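PDB 4D7L: peptide methionine sulfoxide reductase MsrA, which reduces the S epimer of methionine sulfoxide, free or within proteins, back to methionine and so probably repairs oxidatively damaged proteins. Local coordinates for residues His139-Gly144 with Pro182-Ala187; Pro50-Gly55 with Leu218-Leu223; Pro164-Gln169 with Ile196-Ser201. One frame throughout, in Å; residues are numbered along the deposited sequence.

How the interactions relate
Interactions 1 and 3 both use helix 166-186, interaction 3 at its first turn and interaction 1 at its last. Their centres lie 23 Å apart and their nearest atoms about 9 Å, and along the chain their segments alternate. Interaction 2 is on the opposite side of the chain's centre from both, with centres 32 Å from interaction 1 and 29 Å from interaction 3. It joins 50-55 to 218-223, closing a long loop of chain in which the other two are nested. All three lie away from the Cys72-Cys226 disulfide and the predicted active-site Cys72. Triethylene glycol, probably from the crystallisation liquor, sits at interactions 1 and 3.

Interaction 1: His139-Gly144 with Pro182-Ala187; sequences HDPTQG and PKLAAA. With PGE (triethylene glycol), chain J.
From the helix side Leu184 alone touches the loop, against Pro141 and Thr142. Its CD1 meets Pro141 CG at 3.7 Å, the two side chains reaching toward each other tip to tip, and lies 3.9 Å from Thr142 CG2. The other methyl, CD2, turns to a triethylene glycol, whose C1 it meets at 3.7 Å. Leu184 CG lies anti to the carbonyl carbon (chi1 -67°), which sends the isobutyl group out from the helix toward the loop.

No hydrogen bond crosses between 139-144 and 182-187; within the loop, Asp140 OD1 accepts two: from Thr142 N at 3.0 Å, on the anti side of the carboxylate and 33° out of its plane, and from Thr142 OG1 at 2.6 Å, on the syn side and 22° out. The first makes an Asx turn. Together they fix the Thr142 hydroxyl on the aspartate, while CG2 is left to meet the leucine. The O1 hydroxyl of the glycol donates to His139 O at 2.9 Å, beside the Pro141 ring.

His139-Gly144 runs from helix 128-137 toward strand 146-147, and Leu184 stands on the last turn of helix 166-186. Thr193 and Thr194, just before strand 195-198, meet Pro141, while Ile192 touches Leu184.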
ATOM      1  N   HIS A 139      -4.920   9.292  -4.701  1.00 16.10           N
ATOM      2  CA  HIS A 139      -4.535   8.633  -5.943  1.00 16.64           C
ATOM      3  C   HIS A 139      -5.760   8.537  -6.837  1.00 21.94           C
ATOM      4  O   HIS A 139      -6.845   8.930  -6.432  1.00 17.99           O
ATOM      5  CB  HIS A 139      -3.924   7.243  -5.666  1.00 16.71           C
ATOM      6  CG  HIS A 139      -4.922   6.187  -5.315  1.00 15.99           C
ATOM      7  ND1 HIS A 139      -5.817   6.325  -4.276  1.00 14.44           N
ATOM      8  CD2 HIS A 139      -5.157   4.962  -5.854  1.00 14.17           C
ATOM      9  CE1 HIS A 139      -6.576   5.241  -4.207  1.00 17.64           C
ATOM     10  NE2 HIS A 139      -6.202   4.404  -5.157  1.00 15.36           N
ATOM     11  N   ASP A 140      -5.579   8.017  -8.044  1.00 17.08           N
ATOM     12  CA  ASP A 140      -6.683   7.762  -8.948  1.00 19.73           C
ATOM     13  C   ASP A 140      -7.059   6.294  -8.811  1.00 18.95           C
ATOM     14  O   ASP A 140      -6.281   5.401  -9.224  1.00 18.10           O
ATOM     15  CB  ASP A 140      -6.278   8.093 -10.384  1.00 21.13           C
ATOM     16  CG  ASP A 140      -7.421   7.900 -11.386  1.00 22.71           C
ATOM     17  OD1 ASP A 140      -8.416   7.225 -11.082  1.00 21.69           O
ATOM     18  OD2 ASP A 140      -7.317   8.462 -12.482  1.00 21.92           O
ATOM     19  N   PRO A 141      -8.217   6.030  -8.202  1.00 18.06           N
ATOM     20  CA  PRO A 141      -8.575   4.636  -7.918  1.00 15.95           C
ATOM     21  C   PRO A 141      -9.319   3.970  -9.083  1.00 17.60           C
ATOM     22  O   PRO A 141     -10.052   3.015  -8.840  1.00 20.28           O
ATOM     23  CB  PRO A 141      -9.492   4.759  -6.714  1.00 16.00           C
ATOM     24  CG  PRO A 141     -10.253   6.074  -7.020  1.00 20.24           C
ATOM     25  CD  PRO A 141      -9.217   6.979  -7.651  1.00 18.22           C
ATOM     26  N   THR A 142      -9.162   4.474 -10.307  1.00 16.07           N
ATOM     27  CA  THR A 142      -9.907   3.935 -11.443  1.00 16.75           C
ATOM     28  C   THR A 142      -9.005   3.372 -12.535  1.00 16.90           C
ATOM     29  O   THR A 142      -9.495   3.015 -13.619  1.00 21.48           O
ATOM     30  CB  THR A 142     -10.795   5.023 -12.112  1.00 16.91           C
ATOM     31  OG1 THR A 142      -9.940   5.981 -12.771  1.00 18.26           O
ATOM     32  CG2 THR A 142     -11.711   5.738 -11.074  1.00 15.48           C
ATOM     33  N   GLN A 143      -7.704   3.281 -12.269  1.00 15.31           N
ATOM     34  CA  GLN A 143      -6.756   2.990 -13.343  1.00 17.18           C
ATOM     35  C   GLN A 143      -6.362   1.520 -13.517  1.00 19.84           C
ATOM     36  O   GLN A 143      -5.633   1.193 -14.446  1.00 18.17           O
ATOM     37  CB  GLN A 143      -5.484   3.822 -13.152  1.00 17.20           C
ATOM     38  CG  GLN A 143      -5.773   5.327 -13.160  1.00 22.08           C
ATOM     39  CD  GLN A 143      -4.501   6.145 -13.183  1.00 24.38           C
ATOM     40  OE1 GLN A 143      -3.427   5.629 -12.915  1.00 24.46           O
ATOM     41  NE2 GLN A 143      -4.614   7.419 -13.532  1.00 24.84           N
ATOM     42  N   GLY A 144      -6.859   0.636 -12.667  1.00 17.55           N
ATOM     43  CA  GLY A 144      -6.593  -0.775 -12.861  1.00 15.93           C
ATOM     44  C   GLY A 144      -5.154  -1.120 -12.516  1.00 18.75           C
ATOM     45  O   GLY A 144      -4.704  -0.851 -11.408  1.00 15.38           O
ATOM     46  N   PRO A 182     -19.986   7.852  -8.123  1.00 25.83           N
ATOM     47  CA  PRO A 182     -20.629   8.798  -9.036  1.00 22.85           C
ATOM     48  C   PRO A 182     -19.748   9.992  -9.396  1.00 26.60           C
ATOM     49  O   PRO A 182     -19.847  10.530 -10.495  1.00 26.28           O
ATOM     50  CB  PRO A 182     -21.865   9.261  -8.251  1.00 32.17           C
ATOM     51  CG  PRO A 182     -22.119   8.154  -7.283  1.00 31.79           C
ATOM     52  CD  PRO A 182     -20.771   7.679  -6.884  1.00 27.04           C
ATOM     53  N   LYS A 183     -18.908  10.408  -8.465  1.00 26.68           N
ATOM     54  CA  LYS A 183     -18.053  11.561  -8.678  1.00 28.49           C
ATOM     55  C   LYS A 183     -17.001  11.235  -9.737  1.00 24.11           C
ATOM     56  O   LYS A 183     -16.692  12.041 -10.599  1.00 25.37           O
ATOM     57  CB  LYS A 183     -17.379  11.944  -7.363  1.00 36.00           C
ATOM     58  CG  LYS A 183     -18.324  12.522  -6.314  1.00 52.92           C
ATOM     59  CD  LYS A 183     -17.603  12.669  -4.969  1.00 64.37           C
ATOM     60  CE  LYS A 183     -18.368  13.561  -3.992  1.00 78.03           C
ATOM     61  NZ  LYS A 183     -17.630  13.743  -2.702  1.00 82.84           N
ATOM     62  N   LEU A 184     -16.435  10.041  -9.636  1.00 18.92           N
ATOM     63  CA  LEU A 184     -15.407   9.587 -10.571  1.00 21.22           C
ATOM     64  C   LEU A 184     -16.003   9.312 -11.948  1.00 23.67           C
ATOM     65  O   LEU A 184     -15.359   9.557 -12.972  1.00 22.11           O
ATOM     66  CB  LEU A 184     -14.726   8.355 -10.030  1.00 18.27           C
ATOM     67  CG  LEU A 184     -13.919   8.689  -8.769  1.00 30.80           C
ATOM     68  CD1 LEU A 184     -13.539   7.430  -8.058  1.00 33.23           C
ATOM     69  CD2 LEU A 184     -12.680   9.456  -9.147  1.00 38.74           C
ATOM     70  N   ALA A 185     -17.228   8.791 -11.960  1.00 23.08           N
ATOM     71  CA  ALA A 185     -17.960   8.558 -13.210  1.00 23.24           C
ATOM     72  C   ALA A 185     -18.187   9.900 -13.902  1.00 30.47           C
ATOM     73  O   ALA A 185     -18.077  10.001 -15.128  1.00 30.82           O
ATOM     74  CB  ALA A 185     -19.287   7.861 -12.960  1.00 26.00           C
ATOM     75  N   ALA A 186     -18.553  10.914 -13.113  1.00 23.14           N
ATOM     76  CA  ALA A 186     -18.823  12.241 -13.662  1.00 30.16           C
ATOM     77  C   ALA A 186     -17.537  12.882 -14.186  1.00 22.06           C
ATOM     78  O   ALA A 186     -17.591  13.761 -15.038  1.00 26.28           O
ATOM     79  CB  ALA A 186     -19.491  13.148 -12.621  1.00 34.69           C
ATOM     80  N   ALA A 187     -16.393  12.474 -13.647  1.00 21.02           N
ATOM     81  CA  ALA A 187     -15.111  12.985 -14.117  1.00 23.91           C
ATOM     82  C   ALA A 187     -14.662  12.281 -15.397  1.00 27.00           C
ATOM     83  O   ALA A 187     -13.627  12.613 -15.956  1.00 26.99           O
ATOM     84  CB  ALA A 187     -14.042  12.845 -13.022  1.00 21.18           C
TER
HETATM   85  C1  PGE J1226     -10.589   9.894  -6.139  0.92 45.40           C
HETATM   86  O1  PGE J1226      -9.336  10.403  -6.574  0.92 40.66           O
HETATM   87  C2  PGE J1226     -11.129  10.799  -5.052  0.92 47.74           C
HETATM   88  O2  PGE J1226     -11.397  12.068  -5.613  0.92 50.00           O

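Interaction 2: Pro50-Gly55 with Leu218-Leu223; sequences PHAVLG and LHKNPL
Val53 lays a methyl on the imidazole of His219, a CH-pi contact between two exposed residues. CG2 sits 3.7 Å from the ring centroid and 21° off the ring normal, over the face but shifted toward the CG-ND1 side; it is 3.6 Å from His219 ND1. His219 CG is anti to its own backbone N (chi1 -179°), which swings the ring out from the helix to the loop. Val53 CG1 takes the corresponding position on the valine, and CG2, beside the backbone N, does the touching. Ala52 adds its CB, 4.0 Å from His219 CD2 and 4.3 Å from Lys220 CE, where the lysine chain passes; the Lys220 ammonium goes to Gln215 O.

His51 shapes the loop from within. Its ND1 accepts from Val53 N at 3.2 Å and from Leu54 N at 3.0 Å, both donors tilted out of the ring plane, and Gly55 N bonds back to His51 O. His51 NE2 bonds to Thr89. On the outside of the fold, then, the loop ahead of strand 64-69 lies against the short helix 217-220, with Trp81 of helix 73-81 touching both Val53 and His219.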
ATOM      1  N   PRO A  50      13.344   0.376  14.276  1.00 19.39           N
ATOM      2  CA  PRO A  50      12.334   1.386  14.592  1.00 24.96           C
ATOM      3  C   PRO A  50      12.167   2.382  13.462  1.00 23.68           C
ATOM      4  O   PRO A  50      13.149   2.707  12.788  1.00 24.12           O
ATOM      5  CB  PRO A  50      12.900   2.072  15.835  1.00 22.90           C
ATOM      6  CG  PRO A  50      13.728   1.024  16.492  1.00 29.66           C
ATOM      7  CD  PRO A  50      14.334   0.229  15.361  1.00 23.56           C
ATOM      8  N   HIS A  51      10.929   2.809  13.246  1.00 19.55           N
ATOM      9  CA  HIS A  51      10.560   3.764  12.202  1.00 19.01           C
ATOM     10  C   HIS A  51      11.504   4.978  12.235  1.00 17.35           C
ATOM     11  O   HIS A  51      11.715   5.578  13.290  1.00 19.66           O
ATOM     12  CB  HIS A  51       9.115   4.213  12.424  1.00 15.94           C
ATOM     13  CG  HIS A  51       8.464   4.849  11.233  1.00 19.21           C
ATOM     14  ND1 HIS A  51       8.644   6.179  10.908  1.00 19.20           N
ATOM     15  CD2 HIS A  51       7.561   4.362  10.349  1.00 15.14           C
ATOM     16  CE1 HIS A  51       7.911   6.472   9.847  1.00 18.68           C
ATOM     17  NE2 HIS A  51       7.253   5.382   9.480  1.00 21.75           N
ATOM     18  N   ALA A  52      12.055   5.337  11.077  1.00 21.33           N
ATOM     19  CA  ALA A  52      13.069   6.388  10.990  1.00 21.78           C
ATOM     20  C   ALA A  52      12.546   7.758  11.413  1.00 23.92           C
ATOM     21  O   ALA A  52      13.321   8.640  11.801  1.00 19.54           O
ATOM     22  CB  ALA A  52      13.640   6.450   9.568  1.00 20.45           C
ATOM     23  N   VAL A  53      11.234   7.960  11.325  1.00 17.26           N
ATOM     24  CA  VAL A  53      10.664   9.256  11.736  1.00 16.85           C
ATOM     25  C   VAL A  53       9.912   9.141  13.066  1.00 17.25           C
ATOM     26  O   VAL A  53      10.048   9.966  13.971  1.00 18.96           O
ATOM     27  CB  VAL A  53       9.702   9.789  10.642  1.00 21.75           C
ATOM     28  CG1 VAL A  53       9.164  11.171  11.035  1.00 25.04           C
ATOM     29  CG2 VAL A  53      10.452   9.880   9.298  1.00 19.96           C
ATOM     30  N   LEU A  54       9.094   8.103  13.161  1.00 19.16           N
ATOM     31  CA  LEU A  54       8.186   7.949  14.297  1.00 18.68           C
ATOM     32  C   LEU A  54       8.841   7.236  15.490  1.00 26.11           C
ATOM     33  O   LEU A  54       8.380   7.354  16.627  1.00 25.41           O
ATOM     34  CB  LEU A  54       6.930   7.192  13.846  1.00 18.70           C
ATOM     35  CG  LEU A  54       6.084   7.821  12.739  1.00 26.05           C
ATOM     36  CD1 LEU A  54       4.867   6.944  12.379  1.00 22.05           C
ATOM     37  CD2 LEU A  54       5.625   9.215  13.143  1.00 32.85           C
ATOM     38  N   GLY A  55       9.910   6.492  15.224  1.00 20.56           N
ATOM     39  CA  GLY A  55      10.676   5.846  16.281  1.00 19.78           C
ATOM     40  C   GLY A  55      10.002   4.603  16.854  1.00 23.09           C
ATOM     41  O   GLY A  55      10.421   4.083  17.891  1.00 23.73           O
ATOM     42  N   LEU A 218      12.180   7.648   1.558  1.00 16.24           N
ATOM     43  CA  LEU A 218      12.268   9.058   1.208  1.00 18.20           C
ATOM     44  C   LEU A 218      12.852   9.886   2.339  1.00 20.27           C
ATOM     45  O   LEU A 218      13.444  10.939   2.099  1.00 21.57           O
ATOM     46  CB  LEU A 218      10.896   9.587   0.823  1.00 20.28           C
ATOM     47  CG  LEU A 218      10.334   8.946  -0.444  1.00 19.38           C
ATOM     48  CD1 LEU A 218       8.966   9.550  -0.740  1.00 19.98           C
ATOM     49  CD2 LEU A 218      11.305   9.125  -1.634  1.00 16.85           C
ATOM     50  N   HIS A 219      12.694   9.423   3.575  1.00 20.58           N
ATOM     51  CA  HIS A 219      13.347  10.106   4.692  1.00 19.93           C
ATOM     52  C   HIS A 219      14.856   9.817   4.724  1.00 22.21           C
ATOM     53  O   HIS A 219      15.675  10.719   4.924  1.00 21.97           O
ATOM     54  CB  HIS A 219      12.717   9.702   6.028  1.00 22.96           C
ATOM     55  CG  HIS A 219      13.338  10.402   7.204  1.00 23.58           C
ATOM     56  ND1 HIS A 219      12.990  11.685   7.565  1.00 25.37           N
ATOM     57  CD2 HIS A 219      14.333  10.029   8.038  1.00 26.60           C
ATOM     58  CE1 HIS A 219      13.722  12.060   8.602  1.00 29.04           C
ATOM     59  NE2 HIS A 219      14.540  11.068   8.914  1.00 26.46           N
ATOM     60  N   LYS A 220      15.215   8.548   4.562  1.00 18.30           N
ATOM     61  CA  LYS A 220      16.613   8.124   4.599  1.00 20.75           C
ATOM     62  C   LYS A 220      17.405   8.677   3.427  1.00 26.32           C
ATOM     63  O   LYS A 220      18.596   8.936   3.554  1.00 26.77           O
ATOM     64  CB  LYS A 220      16.714   6.590   4.579  1.00 21.62           C
ATOM     65  CG  LYS A 220      16.185   5.902   5.840  1.00 21.19           C
ATOM     66  CD  LYS A 220      16.059   4.394   5.609  1.00 17.54           C
ATOM     67  CE  LYS A 220      15.561   3.659   6.843  1.00 22.38           C
ATOM     68  NZ  LYS A 220      15.290   2.219   6.479  1.00 17.31           N
ATOM     69  N   ASN A 221      16.756   8.804   2.272  0.85 19.01           N
ATOM     70  CA  ASN A 221      17.447   9.301   1.094  0.85 21.32           C
ATOM     71  C   ASN A 221      16.690  10.479   0.501  0.85 17.83           C
ATOM     72  O   ASN A 221      15.858  10.317  -0.395  0.85 17.97           O
ATOM     73  CB  ASN A 221      17.611   8.189   0.052  0.85 22.80           C
ATOM     74  CG  ASN A 221      18.283   8.684  -1.202  0.85 30.87           C
ATOM     75  OD1 ASN A 221      18.986   9.711  -1.182  0.85 30.67           O
ATOM     76  ND2 ASN A 221      18.087   7.967  -2.304  0.85 26.82           N
ATOM     77  N   PRO A 222      16.992  11.682   0.993  1.00 26.85           N
ATOM     78  CA  PRO A 222      16.312  12.893   0.539  1.00 33.82           C
ATOM     79  C   PRO A 222      16.618  13.233  -0.929  1.00 31.25           C
ATOM     80  O   PRO A 222      15.975  14.126  -1.487  1.00 31.48           O
ATOM     81  CB  PRO A 222      16.818  13.966   1.507  1.00 37.79           C
ATOM     82  CG  PRO A 222      18.029  13.411   2.127  1.00 39.06           C
ATOM     83  CD  PRO A 222      17.908  11.935   2.113  1.00 29.21           C
ATOM     84  N   LEU A 223      17.587  12.550  -1.532  1.00 22.83           N
ATOM     85  CA  LEU A 223      17.831  12.699  -2.970  1.00 24.13           C
ATOM     86  C   LEU A 223      16.899  11.781  -3.783  1.00 26.23           C
ATOM     87  O   LEU A 223      16.797  11.908  -5.007  1.00 27.10           O
ATOM     88  CB  LEU A 223      19.293  12.374  -3.300  1.00 19.73           C
ATOM     89  CG  LEU A 223      20.320  13.341  -2.686  1.00 22.69           C
ATOM     90  CD1 LEU A 223      21.742  12.767  -2.736  1.00 26.51           C
ATOM     91  CD2 LEU A 223      20.264  14.722  -3.343  1.00 25.53           C
TER

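Interaction 3: Pro164-Gln169 with Ile196-Ser201; sequences PNAEQQ and ILPLAS. With PGE (triethylene glycol), chain L.
Ala166 and Glu167, on the first turn of helix 166-186, pack against Pro198 at the end of strand 195-198. The contact lies within a beta-alpha-beta unit: strand 158-161 leads into the helix, which returns the chain to strand 195-198, parallel to the first and at the edge of the six-stranded mixed sheet. Leu197 and Leu199 bond through their backbones to strand 158-161.

Glu167 is the side chain to follow, in one of its two modelled conformers. From CB the chain leaves the helix with CG anti to the backbone N (chi1 175°), then bends at chi2 (49°), so that the carboxylate comes round toward the strand instead of running on outward. CB, CG and CD carry it across without making a close contact of their own. The tip makes the contact: OE1 comes to 3.5 Å from Pro198 CG and equally near Pro198 CD, approaching the CG-CD edge of the pyrrolidine ring from outside, close to the ring plane, an oxygen against CH groups with no hydrogen bond. OE1 also comes within 3.5 Å of O1 of a triethylene glycol. OE2 has a weak, long ion pair with Arg174 NH1, while Arg174 NH2 bonds to Ile196 O.

Beside this, Ala166 CB meets Pro198 CB at 4.1 Å, where the backbones are nearest, with Ala166 CA and Pro198 CA 5.6 Å apart. The proline is therefore met by both residues, alanine at its CB and glutamate at CG and CD. Ala170, one turn along the helix, and Thr161 of the neighbouring strand also touch Pro198.

Beyond the strand, the chain turns through residues 199-201, with Ser201 N bonded to Pro198 O. The glycol lies against this turn, its O1 hydrogen-bonded to Ser201 OG at 2.7 Å.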
ATOM      1  N   PRO A 164     -10.180  -8.103  14.570  1.00 27.28           N
ATOM      2  CA  PRO A 164     -11.349  -8.944  14.854  1.00 31.48           C
ATOM      3  C   PRO A 164     -12.588  -8.564  14.040  1.00 30.74           C
ATOM      4  O   PRO A 164     -13.490  -9.385  13.878  1.00 33.34           O
ATOM      5  CB  PRO A 164     -11.602  -8.714  16.347  1.00 30.64           C
ATOM      6  CG  PRO A 164     -10.843  -7.474  16.707  1.00 31.36           C
ATOM      7  CD  PRO A 164      -9.688  -7.378  15.754  1.00 27.27           C
ATOM      8  N   ASN A 165     -12.636  -7.330  13.554  1.00 25.80           N
ATOM      9  CA  ASN A 165     -13.757  -6.890  12.738  1.00 27.68           C
ATOM     10  C   ASN A 165     -13.364  -6.694  11.277  1.00 22.56           C
ATOM     11  O   ASN A 165     -13.961  -5.870  10.592  1.00 24.16           O
ATOM     12  CB  ASN A 165     -14.358  -5.604  13.305  1.00 29.77           C
ATOM     13  CG  ASN A 165     -14.975  -5.817  14.667  1.00 42.68           C
ATOM     14  OD1 ASN A 165     -14.331  -5.612  15.687  1.00 41.00           O
ATOM     15  ND2 ASN A 165     -16.222  -6.255  14.688  1.00 46.06           N
ATOM     16  N   ALA A 166     -12.367  -7.453  10.804  1.00 26.27           N
ATOM     17  CA  ALA A 166     -11.802  -7.224   9.458  1.00 18.40           C
ATOM     18  C   ALA A 166     -12.847  -7.262   8.333  1.00 21.05           C
ATOM     19  O   ALA A 166     -12.799  -6.440   7.415  1.00 20.26           O
ATOM     20  CB  ALA A 166     -10.689  -8.251   9.161  1.00 15.87           C
ATOM     21  N   GLU A 167     -13.793  -8.198   8.382  0.53 18.15           N
ATOM     22  CA  GLU A 167     -14.787  -8.255   7.311  0.53 23.33           C
ATOM     23  C   GLU A 167     -15.776  -7.091   7.405  0.53 22.62           C
ATOM     24  O   GLU A 167     -16.195  -6.551   6.383  0.53 23.32           O
ATOM     25  CB  GLU A 167     -15.532  -9.597   7.311  0.53 28.79           C
ATOM     26  CG  GLU A 167     -16.670  -9.682   6.279  0.53 34.33           C
ATOM     27  CD  GLU A 167     -16.254  -9.242   4.869  0.53 33.19           C
ATOM     28  OE1 GLU A 167     -15.155  -9.624   4.404  0.53 26.08           O
ATOM     29  OE2 GLU A 167     -17.030  -8.500   4.226  0.53 30.06           O
ATOM     30  N   GLN A 168     -16.143  -6.694   8.622  0.97 21.76           N
ATOM     31  CA  GLN A 168     -16.984  -5.518   8.789  0.97 22.51           C
ATOM     32  C   GLN A 168     -16.261  -4.253   8.312  0.97 27.40           C
ATOM     33  O   GLN A 168     -16.875  -3.376   7.679  0.97 22.16           O
ATOM     34  CB  GLN A 168     -17.411  -5.340  10.254  0.97 28.15           C
ATOM     35  CG  GLN A 168     -18.361  -6.409  10.771  0.97 44.24           C
ATOM     36  CD  GLN A 168     -17.687  -7.770  11.009  0.97 62.13           C
ATOM     37  OE1 GLN A 168     -16.455  -7.893  10.992  0.97 55.44           O
ATOM     38  NE2 GLN A 168     -18.505  -8.801  11.223  0.97 71.32           N
ATOM     39  N   GLN A 169     -14.967  -4.148   8.620  1.00 21.12           N
ATOM     40  CA  GLN A 169     -14.189  -3.004   8.151  1.00 22.34           C
ATOM     41  C   GLN A 169     -14.083  -3.018   6.615  1.00 22.83           C
ATOM     42  O   GLN A 169     -14.136  -1.966   5.972  1.00 21.64           O
ATOM     43  CB  GLN A 169     -12.802  -3.007   8.789  1.00 17.61           C
ATOM     44  CG  GLN A 169     -12.831  -2.882  10.316  1.00 24.50           C
ATOM     45  CD  GLN A 169     -13.039  -1.466  10.810  1.00 39.62           C
ATOM     46  OE1 GLN A 169     -14.124  -0.898  10.681  1.00 48.75           O
ATOM     47  NE2 GLN A 169     -11.988  -0.887  11.388  1.00 41.05           N
ATOM     48  N   ILE A 196     -10.814  -4.578  -2.417  1.00 14.87           N
ATOM     49  CA  ILE A 196     -11.045  -4.428  -0.987  1.00 18.10           C
ATOM     50  C   ILE A 196     -11.437  -5.767  -0.358  1.00 21.54           C
ATOM     51  O   ILE A 196     -12.425  -6.378  -0.770  1.00 20.28           O
ATOM     52  CB  ILE A 196     -12.171  -3.398  -0.683  1.00 22.25           C
ATOM     53  CG1 ILE A 196     -11.861  -2.026  -1.292  1.00 21.86           C
ATOM     54  CG2 ILE A 196     -12.378  -3.265   0.826  1.00 17.25           C
ATOM     55  CD1 ILE A 196     -13.071  -1.063  -1.206  1.00 23.56           C
ATOM     56  N   LEU A 197     -10.662  -6.228   0.619  1.00 15.26           N
ATOM     57  CA  LEU A 197     -10.959  -7.495   1.313  1.00 17.14           C
ATOM     58  C   LEU A 197     -10.076  -7.635   2.552  1.00 15.73           C
ATOM     59  O   LEU A 197      -9.072  -6.944   2.676  1.00 17.46           O
ATOM     60  CB  LEU A 197     -10.764  -8.699   0.370  1.00 22.64           C
ATOM     61  CG  LEU A 197      -9.364  -8.976  -0.184  1.00 25.60           C
ATOM     62  CD1 LEU A 197      -9.261 -10.414  -0.691  1.00 22.51           C
ATOM     63  CD2 LEU A 197      -9.013  -8.012  -1.324  1.00 26.63           C
ATOM     64  N   PRO A 198     -10.446  -8.527   3.476  1.00 16.61           N
ATOM     65  CA  PRO A 198      -9.551  -8.758   4.617  1.00 17.77           C
ATOM     66  C   PRO A 198      -8.184  -9.253   4.131  1.00 21.15           C
ATOM     67  O   PRO A 198      -8.147 -10.006   3.166  1.00 18.84           O
ATOM     68  CB  PRO A 198     -10.273  -9.838   5.419  1.00 17.06           C
ATOM     69  CG  PRO A 198     -11.756  -9.651   5.045  1.00 18.87           C
ATOM     70  CD  PRO A 198     -11.749  -9.213   3.622  1.00 17.47           C
ATOM     71  N   LEU A 199      -7.096  -8.809   4.760  1.00 14.12           N
ATOM     72  CA  LEU A 199      -5.760  -9.315   4.441  1.00 13.29           C
ATOM     73  C   LEU A 199      -5.734 -10.839   4.489  1.00 14.58           C
ATOM     74  O   LEU A 199      -5.168 -11.483   3.618  1.00 16.92           O
ATOM     75  CB  LEU A 199      -4.726  -8.759   5.423  1.00 14.47           C
ATOM     76  CG  LEU A 199      -3.285  -9.256   5.242  1.00 20.48           C
ATOM     77  CD1 LEU A 199      -2.755  -8.714   3.911  1.00 21.00           C
ATOM     78  CD2 LEU A 199      -2.424  -8.782   6.403  1.00 23.34           C
ATOM     79  N   ALA A 200      -6.387 -11.403   5.494  1.00 14.62           N
ATOM     80  CA  ALA A 200      -6.392 -12.859   5.675  1.00 19.01           C
ATOM     81  C   ALA A 200      -7.089 -13.584   4.533  1.00 19.76           C
ATOM     82  O   ALA A 200      -6.922 -14.798   4.372  1.00 17.82           O
ATOM     83  CB  ALA A 200      -7.050 -13.228   7.006  1.00 19.93           C
ATOM     84  N   SER A 201      -7.896 -12.857   3.762  1.00 17.26           N
ATOM     85  CA  SER A 201      -8.631 -13.451   2.640  1.00 16.41           C
ATOM     86  C   SER A 201      -7.926 -13.281   1.295  1.00 14.67           C
ATOM     87  O   SER A 201      -8.429 -13.754   0.270  1.00 17.38           O
ATOM     88  CB  SER A 201     -10.041 -12.872   2.575  1.00 19.97           C
ATOM     89  OG  SER A 201     -10.775 -13.295   3.723  1.00 19.21           O
TER
HETATM   90  C1  PGE L1228     -14.216 -13.797   3.574  0.84 43.88           C
HETATM   91  O1  PGE L1228     -13.425 -12.642   3.803  0.84 32.32           O
HETATM   92  C2  PGE L1228     -13.404 -14.835   2.825  0.84 40.19           C
HETATM   93  O2  PGE L1228     -13.161 -14.366   1.510  0.84 43.94           O